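PDB 4FO0: actin-related protein 8 from Homo sapiens, which binds ATP with low basal ATPase activity, does not polymerize, and is a proposed core component of the INO80 chromatin remodeling complex. Local coordinates for residues L55-R63 with H152-H163; P99-N109 with Y346-K354. One frame throughout, in Å; residues are numbered along the deposited sequence.

Contact 1 of 2, residues L55-R63 with H152-H163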
loop_
_atom_site.group_PDB
_atom_site.type_symbol
_atom_site.label_atom_id
_atom_site.label_comp_id
_atom_site.label_asym_id
_atom_site.label_seq_id
_atom_site.Cartn_x
_atom_site.Cartn_y
_atom_site.Cartn_z
ATOM N N LEU A 55 -20.716 0.824 -17.906
ATOM C CA LEU A 55 -19.302 0.725 -17.588
ATOM C C LEU A 55 -19.065 0.602 -16.085
ATOM O O LEU A 55 -19.429 1.479 -15.311
ATOM C CB LEU A 55 -18.540 1.904 -18.193
ATOM C CG LEU A 55 -18.522 1.723 -19.714
ATOM C CD1 LEU A 55 -17.815 2.852 -20.433
ATOM C CD2 LEU A 55 -17.871 0.387 -20.045
ATOM N N TYR A 56 -18.480 -0.513 -15.668
ATOM C CA TYR A 56 -18.124 -0.682 -14.269
ATOM C C TYR A 56 -16.700 -0.180 -14.011
ATOM O O TYR A 56 -15.741 -0.625 -14.652
ATOM C CB TYR A 56 -18.260 -2.142 -13.835
ATOM C CG TYR A 56 -17.966 -2.304 -12.373
ATOM C CD1 TYR A 56 -16.670 -2.554 -11.925
ATOM C CD2 TYR A 56 -18.975 -2.159 -11.429
ATOM C CE1 TYR A 56 -16.393 -2.669 -10.562
ATOM C CE2 TYR A 56 -18.713 -2.281 -10.077
ATOM C CZ TYR A 56 -17.422 -2.532 -9.646
ATOM O OH TYR A 56 -17.173 -2.642 -8.294
ATOM N N LYS A 57 -16.565 0.772 -13.096
ATOM C CA LYS A 57 -15.238 1.196 -12.662
ATOM C C LYS A 57 -15.124 0.950 -11.169
ATOM O O LYS A 57 -15.997 1.357 -10.401
ATOM C CB LYS A 57 -14.969 2.678 -12.972
ATOM C CG LYS A 57 -15.201 3.123 -14.418
ATOM C CD LYS A 57 -14.516 2.217 -15.443
ATOM C CE LYS A 57 -14.839 2.664 -16.878
ATOM N NZ LYS A 57 -14.380 4.067 -17.146
ATOM N N ASP A 58 -14.068 0.261 -10.748
ATOM C CA ASP A 58 -13.852 0.083 -9.319
ATOM C C ASP A 58 -13.508 1.419 -8.670
ATOM O O ASP A 58 -12.940 2.314 -9.295
ATOM C CB ASP A 58 -12.740 -0.941 -9.039
ATOM C CG ASP A 58 -13.282 -2.342 -8.757
ATOM O OD1 ASP A 58 -14.383 -2.463 -8.172
ATOM O OD2 ASP A 58 -12.599 -3.326 -9.116
ATOM N N SER A 59 -13.848 1.555 -7.402
ATOM C CA SER A 59 -13.430 2.727 -6.662
ATOM C C SER A 59 -11.927 2.627 -6.395
ATOM O O SER A 59 -11.394 1.535 -6.187
ATOM C CB SER A 59 -14.203 2.798 -5.348
ATOM O OG SER A 59 -15.496 2.229 -5.504
ATOM N N TRP A 60 -11.245 3.762 -6.416
ATOM C CA TRP A 60 -9.852 3.817 -6.016
ATOM C C TRP A 60 -9.617 4.843 -4.892
ATOM O O TRP A 60 -9.472 4.474 -3.719
ATOM C CB TRP A 60 -8.990 4.136 -7.219
ATOM C CG TRP A 60 -7.541 4.168 -6.907
ATOM C CD1 TRP A 60 -6.946 3.864 -5.713
ATOM C CD2 TRP A 60 -6.489 4.535 -7.803
ATOM N NE1 TRP A 60 -5.585 4.026 -5.815
ATOM C CE2 TRP A 60 -5.278 4.438 -7.085
ATOM C CE3 TRP A 60 -6.452 4.937 -9.147
ATOM C CZ2 TRP A 60 -4.047 4.725 -7.662
ATOM C CZ3 TRP A 60 -5.233 5.221 -9.719
ATOM C CH2 TRP A 60 -4.043 5.113 -8.978
ATOM N N LEU A 61 -9.581 6.127 -5.247
ATOM C CA LEU A 61 -9.453 7.178 -4.242
ATOM C C LEU A 61 -10.793 7.506 -3.584
ATOM O O LEU A 61 -10.838 8.197 -2.574
ATOM C CB LEU A 61 -8.837 8.459 -4.813
ATOM C CG LEU A 61 -7.449 8.441 -5.441
ATOM C CD1 LEU A 61 -6.928 9.865 -5.482
ATOM C CD2 LEU A 61 -6.473 7.523 -4.704
ATOM N N LEU A 62 -11.894 7.039 -4.148
ATOM C CA LEU A 62 -13.154 7.158 -3.427
ATOM C C LEU A 62 -13.473 5.851 -2.713
ATOM O O LEU A 62 -12.887 4.802 -3.010
ATOM C CB LEU A 62 -14.293 7.556 -4.350
ATOM C CG LEU A 62 -14.299 9.000 -4.835
ATOM C CD1 LEU A 62 -15.668 9.316 -5.385
ATOM C CD2 LEU A 62 -13.960 9.943 -3.700
ATOM N N ARG A 63 -14.397 5.921 -1.762
ATOM C CA ARG A 63 -14.746 4.771 -0.940
ATOM C C ARG A 63 -16.067 5.085 -0.281
ATOM O O ARG A 63 -16.486 6.241 -0.272
ATOM C CB ARG A 63 -13.664 4.519 0.122
ATOM C CG ARG A 63 -13.312 5.754 0.961
ATOM C CD ARG A 63 -12.209 5.461 1.961
ATOM N NE ARG A 63 -12.549 4.354 2.855
ATOM C CZ ARG A 63 -11.700 3.810 3.721
ATOM N NH1 ARG A 63 -10.462 4.263 3.807
ATOM N NH2 ARG A 63 -12.086 2.811 4.496
ATOM N N HIS A 152 -11.252 -3.475 -13.066
ATOM C CA HIS A 152 -11.292 -4.244 -11.822
ATOM C C HIS A 152 -9.965 -4.241 -11.075
ATOM O O HIS A 152 -8.907 -4.566 -11.634
ATOM C CB HIS A 152 -11.749 -5.691 -12.076
ATOM C CG HIS A 152 -13.122 -5.792 -12.669
ATOM N ND1 HIS A 152 -13.343 -6.104 -13.995
ATOM C CD2 HIS A 152 -14.344 -5.601 -12.119
ATOM C CE1 HIS A 152 -14.642 -6.101 -14.237
ATOM N NE2 HIS A 152 -15.271 -5.798 -13.116
ATOM N N TRP A 153 -10.039 -3.853 -9.808
ATOM C CA TRP A 153 -8.946 -4.016 -8.873
ATOM C C TRP A 153 -9.313 -5.176 -7.960
ATOM O O TRP A 153 -10.154 -5.023 -7.084
ATOM C CB TRP A 153 -8.790 -2.765 -8.025
ATOM C CG TRP A 153 -8.421 -1.534 -8.779
ATOM C CD1 TRP A 153 -9.276 -0.624 -9.330
ATOM C CD2 TRP A 153 -7.094 -1.047 -9.040
ATOM N NE1 TRP A 153 -8.563 0.398 -9.925
ATOM C CE2 TRP A 153 -7.225 0.162 -9.765
ATOM C CE3 TRP A 153 -5.809 -1.515 -8.737
ATOM C CZ2 TRP A 153 -6.120 0.908 -10.186
ATOM C CZ3 TRP A 153 -4.706 -0.770 -9.158
ATOM C CH2 TRP A 153 -4.871 0.425 -9.874
ATOM N N PRO A 154 -8.693 -6.343 -8.166
ATOM C CA PRO A 154 -9.017 -7.571 -7.434
ATOM C C PRO A 154 -8.785 -7.436 -5.937
ATOM O O PRO A 154 -9.290 -8.236 -5.158
ATOM C CB PRO A 154 -8.040 -8.587 -8.014
ATOM C CG PRO A 154 -7.704 -8.058 -9.360
ATOM C CD PRO A 154 -7.685 -6.572 -9.210
ATOM N N ILE A 155 -8.018 -6.434 -5.533
ATOM C CA ILE A 155 -7.768 -6.238 -4.121
ATOM C C ILE A 155 -8.042 -4.798 -3.709
ATOM O O ILE A 155 -7.627 -3.855 -4.387
ATOM C CB ILE A 155 -6.337 -6.662 -3.761
ATOM C CG1 ILE A 155 -6.131 -8.122 -4.169
ATOM C CG2 ILE A 155 -6.062 -6.447 -2.266
ATOM C CD1 ILE A 155 -4.780 -8.646 -3.831
ATOM N N ARG A 156 -8.768 -4.645 -2.609
ATOM C CA ARG A 156 -9.107 -3.334 -2.058
ATOM C C ARG A 156 -8.884 -3.396 -0.564
ATOM O O ARG A 156 -9.282 -4.372 0.086
ATOM C CB ARG A 156 -10.581 -2.966 -2.324
ATOM C CG ARG A 156 -10.996 -2.875 -3.799
ATOM C CD ARG A 156 -10.496 -1.606 -4.488
ATOM N NE ARG A 156 -9.065 -1.690 -4.772
ATOM C CZ ARG A 156 -8.340 -0.729 -5.338
ATOM N NH1 ARG A 156 -8.904 0.420 -5.689
ATOM N NH2 ARG A 156 -7.038 -0.916 -5.543
ATOM N N ARG A 157 -8.247 -2.368 -0.015
ATOM C CA ARG A 157 -8.012 -2.323 1.422
ATOM C C ARG A 157 -7.413 -3.633 1.922
ATOM O O ARG A 157 -7.740 -4.098 3.019
ATOM C CB ARG A 157 -9.314 -1.996 2.164
ATOM C CG ARG A 157 -9.548 -0.496 2.313
ATOM C CD ARG A 157 -10.911 -0.192 2.926
ATOM N NE ARG A 157 -11.947 0.015 1.916
ATOM C CZ ARG A 157 -11.875 0.934 0.952
ATOM N NH1 ARG A 157 -10.806 1.740 0.847
ATOM N NH2 ARG A 157 -12.876 1.041 0.083
ATOM N N GLY A 158 -6.557 -4.227 1.091
ATOM C CA GLY A 158 -5.785 -5.402 1.464
ATOM C C GLY A 158 -6.570 -6.695 1.568
ATOM O O GLY A 158 -6.054 -7.703 2.068
ATOM N N GLN A 159 -7.821 -6.677 1.116
ATOM C CA GLN A 159 -8.562 -7.926 1.063
ATOM C C GLN A 159 -9.175 -8.133 -0.315
ATOM O O GLN A 159 -9.167 -7.227 -1.151
ATOM C CB GLN A 159 -9.573 -8.031 2.212
ATOM C CG GLN A 159 -8.913 -8.071 3.611
ATOM C CD GLN A 159 -7.950 -9.260 3.827
ATOM O OE1 GLN A 159 -7.818 -10.142 2.980
ATOM N NE2 GLN A 159 -7.286 -9.280 4.977
ATOM N N LEU A 160 -9.618 -9.358 -0.597
ATOM C CA LEU A 160 -10.162 -9.644 -1.933
ATOM C C LEU A 160 -11.324 -8.717 -2.223
ATOM O O LEU A 160 -12.192 -8.504 -1.366
ATOM C CB LEU A 160 -10.618 -11.093 -2.055
ATOM C CG LEU A 160 -9.488 -12.119 -2.035
ATOM C CD1 LEU A 160 -9.967 -13.414 -2.620
ATOM C CD2 LEU A 160 -8.329 -11.599 -2.817
ATOM N N ASN A 161 -11.347 -8.142 -3.415
ATOM C CA ASN A 161 -12.351 -7.124 -3.680
ATOM C C ASN A 161 -13.677 -7.709 -4.113
ATOM O O ASN A 161 -13.987 -7.747 -5.312
ATOM C CB ASN A 161 -11.894 -6.114 -4.717
ATOM C CG ASN A 161 -12.923 -5.019 -4.910
ATOM O OD1 ASN A 161 -13.734 -4.776 -4.014
ATOM N ND2 ASN A 161 -12.924 -4.376 -6.074
ATOM N N ILE A 162 -14.449 -8.166 -3.128
ATOM C CA ILE A 162 -15.760 -8.752 -3.364
ATOM C C ILE A 162 -16.858 -7.710 -3.206
ATOM O O ILE A 162 -16.872 -6.952 -2.228
ATOM C CB ILE A 162 -16.033 -9.876 -2.372
ATOM C CG1 ILE A 162 -14.968 -10.961 -2.515
ATOM C CG2 ILE A 162 -17.456 -10.404 -2.556
ATOM C CD1 ILE A 162 -15.509 -12.299 -2.711
ATOM N N HIS A 163 -17.780 -7.682 -4.163
ATOM C CA HIS A 163 -18.801 -6.639 -4.208
ATOM C C HIS A 163 -19.890 -7.019 -5.197
ATOM O O HIS A 163 -19.676 -7.853 -6.077
ATOM C CB HIS A 163 -18.167 -5.328 -4.649
ATOM C CG HIS A 163 -17.594 -5.380 -6.033
ATOM N ND1 HIS A 163 -18.383 -5.384 -7.164
ATOM C CD2 HIS A 163 -16.315 -5.458 -6.470
ATOM C CE1 HIS A 163 -17.614 -5.450 -8.237
ATOM N NE2 HIS A 163 -16.354 -5.495 -7.844
HETATM O O HOH W 1 -13.905 -5.817 -9.038
#
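The guanidinium groups of Arg63 and Arg157 lie flat on each other, with centres 4.0 Å apart and planes at 11°. Arg157 NH1 sits over the centre of the Arg63 group. The two charges are alike, but Arg63 NH1 donates to Ala277 O and pairs with Asp282, whose charge probably offsets some repulsion. The Trp60 ring carries Trp153 CZ2 near the rim of one face, 4.2 Å from Trp60 CE3, and Leu61 CD2 on the opposite face. At the edge of the Trp153 ring stands Asp58 CB, 3.5 Å from Trp153 CD1. One face of the Arg156 guanidinium is covered by Trp153 CB. Its edge is turned to Ser59, and Arg156 NH1 donates to Ser59 O at 2.8 Å, on a lone pair in the carbonyl plane. Bends at chi2 (-75°) and chi3 (75°) fold Arg156 back, and its NE also donates to Ile155 O. Tyr56 forms an aromatic cluster with His152 and His163, near parallel to both rings but slid aside. Asp58 OD2 accepts from Trp153 N at 2.7 Å with its anti lone pair. A water links the same oxygen to His163 NE2. Arg156 to Gln159 form a type I' turn, with Gly158 N bonded to Ser24 OG. Trp60 NE1 binds Asp255. Ser24 and Asp255 bind ATP. The hairpin 155-160 thus lies beside the nucleotide cleft, its place consistent with the sensor loop of actin.

Contact 2 of 2, residues P99-N109 with Y346-K354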
loop_
_atom_site.group_PDB
_atom_site.type_symbol
_atom_site.label_atom_id
_atom_site.label_comp_id
_atom_site.label_asym_id
_atom_site.label_seq_id
_atom_site.Cartn_x
_atom_site.Cartn_y
_atom_site.Cartn_z
ATOM N N PRO A 99 1.006 29.754 10.917
ATOM C CA PRO A 99 0.105 29.219 9.891
ATOM C C PRO A 99 -0.086 30.204 8.740
ATOM O O PRO A 99 -0.007 31.417 8.952
ATOM C CB PRO A 99 -1.213 29.028 10.656
ATOM C CG PRO A 99 -1.150 30.033 11.750
ATOM C CD PRO A 99 0.304 30.106 12.158
ATOM N N VAL A 100 -0.338 29.685 7.541
ATOM C CA VAL A 100 -0.618 30.521 6.374
ATOM C C VAL A 100 -2.015 30.218 5.862
ATOM O O VAL A 100 -2.483 29.091 5.984
ATOM C CB VAL A 100 0.378 30.266 5.248
ATOM C CG1 VAL A 100 1.747 30.836 5.616
ATOM C CG2 VAL A 100 0.459 28.778 4.959
ATOM N N SER A 101 -2.678 31.218 5.287
ATOM C CA SER A 101 -4.076 31.062 4.910
ATOM C C SER A 101 -4.331 30.367 3.565
ATOM O O SER A 101 -3.725 30.707 2.552
ATOM C CB SER A 101 -4.773 32.415 4.902
ATOM O OG SER A 101 -6.107 32.269 4.446
ATOM N N PRO A 102 -5.249 29.392 3.561
ATOM C CA PRO A 102 -5.806 28.862 2.312
ATOM C C PRO A 102 -6.366 29.975 1.412
ATOM O O PRO A 102 -6.159 29.938 0.200
ATOM C CB PRO A 102 -6.940 27.949 2.794
ATOM C CG PRO A 102 -6.519 27.523 4.166
ATOM C CD PRO A 102 -5.717 28.653 4.748
ATOM N N GLU A 103 -7.055 30.954 1.991
ATOM C CA GLU A 103 -7.632 32.027 1.189
ATOM C C GLU A 103 -6.562 32.907 0.552
ATOM O O GLU A 103 -6.687 33.313 -0.597
ATOM C CB GLU A 103 -8.618 32.859 2.006
ATOM C CG GLU A 103 -9.810 32.047 2.503
ATOM C CD GLU A 103 -10.794 32.872 3.331
ATOM O OE1 GLU A 103 -10.431 34.001 3.737
ATOM O OE2 GLU A 103 -11.930 32.389 3.571
ATOM N N GLN A 104 -5.499 33.185 1.286
ATOM C CA GLN A 104 -4.386 33.931 0.718
ATOM C C GLN A 104 -3.860 33.243 -0.548
ATOM O O GLN A 104 -3.578 33.897 -1.557
ATOM C CB GLN A 104 -3.271 34.101 1.755
ATOM C CG GLN A 104 -2.346 35.274 1.469
ATOM C CD GLN A 104 -3.116 36.569 1.246
ATOM O OE1 GLN A 104 -4.276 36.694 1.649
ATOM N NE2 GLN A 104 -2.477 37.536 0.588
ATOM N N ALA A 105 -3.737 31.921 -0.490
ATOM C CA ALA A 105 -3.291 31.132 -1.635
ATOM C C ALA A 105 -4.325 31.159 -2.763
ATOM O O ALA A 105 -3.988 31.385 -3.920
ATOM C CB ALA A 105 -3.011 29.696 -1.213
ATOM N N ARG A 106 -5.587 30.924 -2.422
ATOM C CA ARG A 106 -6.648 30.930 -3.422
ATOM C C ARG A 106 -6.602 32.199 -4.279
ATOM O O ARG A 106 -6.739 32.129 -5.500
ATOM C CB ARG A 106 -8.019 30.734 -2.763
ATOM C CG ARG A 106 -9.145 30.353 -3.723
ATOM C CD ARG A 106 -10.351 29.717 -3.000
ATOM N NE ARG A 106 -10.828 30.501 -1.854
ATOM C CZ ARG A 106 -10.793 30.098 -0.579
ATOM N NH1 ARG A 106 -10.307 28.903 -0.257
ATOM N NH2 ARG A 106 -11.253 30.892 0.382
ATOM N N SER A 107 -6.376 33.349 -3.648
ATOM C CA SER A 107 -6.331 34.620 -4.370
ATOM C C SER A 107 -5.303 34.624 -5.490
ATOM O O SER A 107 -5.610 34.960 -6.630
ATOM C CB SER A 107 -6.038 35.772 -3.419
ATOM O OG SER A 107 -7.202 36.102 -2.694
ATOM N N TYR A 108 -4.074 34.272 -5.150
ATOM C CA TYR A 108 -3.021 34.152 -6.143
ATOM C C TYR A 108 -3.323 33.025 -7.136
ATOM O O TYR A 108 -3.074 33.144 -8.337
ATOM C CB TYR A 108 -1.700 33.857 -5.438
ATOM C CG TYR A 108 -0.554 33.530 -6.367
ATOM C CD1 TYR A 108 -0.428 32.261 -6.918
ATOM C CD2 TYR A 108 0.413 34.485 -6.682
ATOM C CE1 TYR A 108 0.618 31.947 -7.759
ATOM C CE2 TYR A 108 1.471 34.186 -7.528
ATOM C CZ TYR A 108 1.568 32.910 -8.063
ATOM O OH TYR A 108 2.612 32.587 -8.907
ATOM N N ASN A 109 -3.858 31.924 -6.630
ATOM C CA ASN A 109 -3.940 30.725 -7.433
ATOM C C ASN A 109 -4.896 30.798 -8.601
ATOM O O ASN A 109 -4.606 30.307 -9.701
ATOM C CB ASN A 109 -4.183 29.482 -6.567
ATOM C CG ASN A 109 -2.891 28.878 -6.069
ATOM O OD1 ASN A 109 -1.826 29.098 -6.654
ATOM N ND2 ASN A 109 -2.969 28.139 -4.959
ATOM N N TYR A 346 1.635 23.883 -14.734
ATOM C CA TYR A 346 0.887 24.726 -13.806
ATOM C C TYR A 346 1.768 25.340 -12.714
ATOM O O TYR A 346 2.547 24.640 -12.054
ATOM C CB TYR A 346 -0.181 23.896 -13.103
ATOM C CG TYR A 346 -1.412 23.598 -13.919
ATOM C CD1 TYR A 346 -2.525 24.432 -13.850
ATOM C CD2 TYR A 346 -1.488 22.462 -14.718
ATOM C CE1 TYR A 346 -3.668 24.163 -14.572
ATOM C CE2 TYR A 346 -2.636 22.184 -15.460
ATOM C CZ TYR A 346 -3.718 23.041 -15.381
ATOM O OH TYR A 346 -4.864 22.786 -16.100
ATOM N N GLN A 347 1.634 26.649 -12.520
ATOM C CA GLN A 347 2.153 27.302 -11.317
ATOM C C GLN A 347 1.108 27.235 -10.218
ATOM O O GLN A 347 -0.084 27.453 -10.459
ATOM C CB GLN A 347 2.449 28.783 -11.567
ATOM C CG GLN A 347 3.339 29.069 -12.745
ATOM C CD GLN A 347 4.655 28.339 -12.653
ATOM O OE1 GLN A 347 5.357 28.412 -11.641
ATOM N NE2 GLN A 347 4.999 27.617 -13.710
ATOM N N PHE A 348 1.528 26.937 -9.000
ATOM C CA PHE A 348 0.672 27.348 -7.895
ATOM C C PHE A 348 1.298 27.365 -6.532
ATOM O O PHE A 348 2.400 26.849 -6.316
ATOM C CB PHE A 348 -0.677 26.641 -7.896
ATOM C CG PHE A 348 -0.699 25.369 -7.141
ATOM C CD1 PHE A 348 -1.830 25.020 -6.402
ATOM C CD2 PHE A 348 0.374 24.497 -7.198
ATOM C CE1 PHE A 348 -1.880 23.831 -5.711
ATOM C CE2 PHE A 348 0.341 23.301 -6.501
ATOM C CZ PHE A 348 -0.789 22.968 -5.759
ATOM N N ARG A 349 0.587 28.011 -5.620
ATOM C CA ARG A 349 1.138 28.312 -4.309
ATOM C C ARG A 349 0.523 27.419 -3.237
ATOM O O ARG A 349 -0.695 27.302 -3.149
ATOM C CB ARG A 349 0.886 29.772 -4.004
ATOM C CG ARG A 349 1.924 30.400 -3.143
ATOM C CD ARG A 349 1.712 31.893 -3.139
ATOM N NE ARG A 349 2.638 32.547 -4.052
ATOM C CZ ARG A 349 2.581 33.836 -4.355
ATOM N NH1 ARG A 349 1.627 34.592 -3.827
ATOM N NH2 ARG A 349 3.466 34.365 -5.190
ATOM N N LEU A 350 1.371 26.765 -2.447
ATOM C CA LEU A 350 0.889 25.883 -1.388
ATOM C C LEU A 350 1.448 26.226 -0.030
ATOM O O LEU A 350 2.623 26.598 0.106
ATOM C CB LEU A 350 1.233 24.430 -1.695
ATOM C CG LEU A 350 0.114 23.717 -2.437
ATOM C CD1 LEU A 350 0.414 22.241 -2.551
ATOM C CD2 LEU A 350 -1.202 23.983 -1.723
ATOM N N GLY A 351 0.607 26.049 0.982
ATOM C CA GLY A 351 1.030 26.230 2.359
ATOM C C GLY A 351 1.022 24.973 3.208
ATOM O O GLY A 351 1.791 24.031 2.999
ATOM N N ASP A 352 0.128 24.957 4.180
ATOM C CA ASP A 352 0.186 23.954 5.227
ATOM C C ASP A 352 -0.458 22.648 4.780
ATOM O O ASP A 352 -0.146 21.563 5.289
ATOM C CB ASP A 352 -0.449 24.508 6.503
ATOM C CG ASP A 352 0.238 25.784 6.989
ATOM O OD1 ASP A 352 1.495 25.851 6.961
ATOM O OD2 ASP A 352 -0.485 26.729 7.378
ATOM N N GLU A 353 -1.355 22.750 3.811
ATOM C CA GLU A 353 -1.889 21.559 3.178
ATOM C C GLU A 353 -0.800 20.475 2.943
ATOM O O GLU A 353 -1.052 19.283 3.103
ATOM C CB GLU A 353 -2.587 21.953 1.884
ATOM C CG GLU A 353 -2.041 23.235 1.284
ATOM C CD GLU A 353 -2.706 24.497 1.813
ATOM O OE1 GLU A 353 -1.993 25.504 1.984
ATOM O OE2 GLU A 353 -3.941 24.497 2.031
ATOM N N LYS A 354 0.412 20.886 2.598
ATOM C CA LYS A 354 1.484 19.918 2.352
ATOM C C LYS A 354 1.839 19.103 3.577
ATOM O O LYS A 354 2.374 18.004 3.447
ATOM C CB LYS A 354 2.747 20.600 1.820
ATOM C CG LYS A 354 2.593 21.215 0.440
ATOM C CD LYS A 354 3.879 21.871 0.007
ATOM C CE LYS A 354 4.145 23.131 0.796
ATOM N NZ LYS A 354 5.497 23.622 0.460
HETATM O O HOH W 2 -2.202 26.790 4.462
#
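Tyr108 and Asn109, at the end of helix 102-109, meet Arg349 on strand 343-350 of a three-stranded antiparallel sheet, in a region that probably corresponds to subdomain 4 of actin. The helix runs nearly antiparallel to the strand, and their axes come within 7.8 Å. Arg349 can be followed outward. Its CB lies 4.1 Å from Tyr108 CD1. A bend at chi3 (-100°) then turns the end of the chain over the Tyr108 ring. Its NE is near Tyr108 CD2 and CE2 and forms a salt bridge with Asp331. Arg349 CZ stands 3.6 Å from the centroid of the Tyr108 ring, 27° off the normal, in a cation-pi stack. NH1 lies toward Tyr108 CD2 and NH2 toward Tyr108 CE2.

Asn109 grips the backbone of the same residue. Its OD1 accepts from Arg349 N at 2.8 Å, and its ND2 donates to Arg349 O at 3.0 Å. Both bonds use lone pairs in the carbonyl planes. The amide is thereby held at both ends, and ND2 also reaches Ala294 O. An alanine here would remove the amide, and Arg349 N and O would probably be left without these mates. Ala105 CB rests 3.9 Å from Arg349 O, one turn back along the helix.

Before the helix, Val100 CG2 packs 3.7 Å from Gly351 CA. A water joins Val100 O to Asp352 N. Asp352 OD1 pairs with Arg97, while Asp352 OD2 accepts from Val100 N at 3.0 Å on its syn side, nearly straight at 174°.

Overall arrangement
From the N terminus, the chain lays down the first strands of the large mixed sheet, including 38-47, and enters the loop that holds 55-63. It then passes helix 71-88 and reaches 99-109. Contact 1 closes at 152-163, after 88 intervening residues, and ties this loop to the hairpin before helix 170-187. Contact 2 closes much later, at 346-354, with 236 residues between its segments. It joins helix 102-109 to the three-stranded sheet. The two loops cross, because 99-109 lies inside the first and 152-163 inside the second. Contact 1 sits near the ATP site. Contact 2 is peripheral, and the centres are about 33 Å apart.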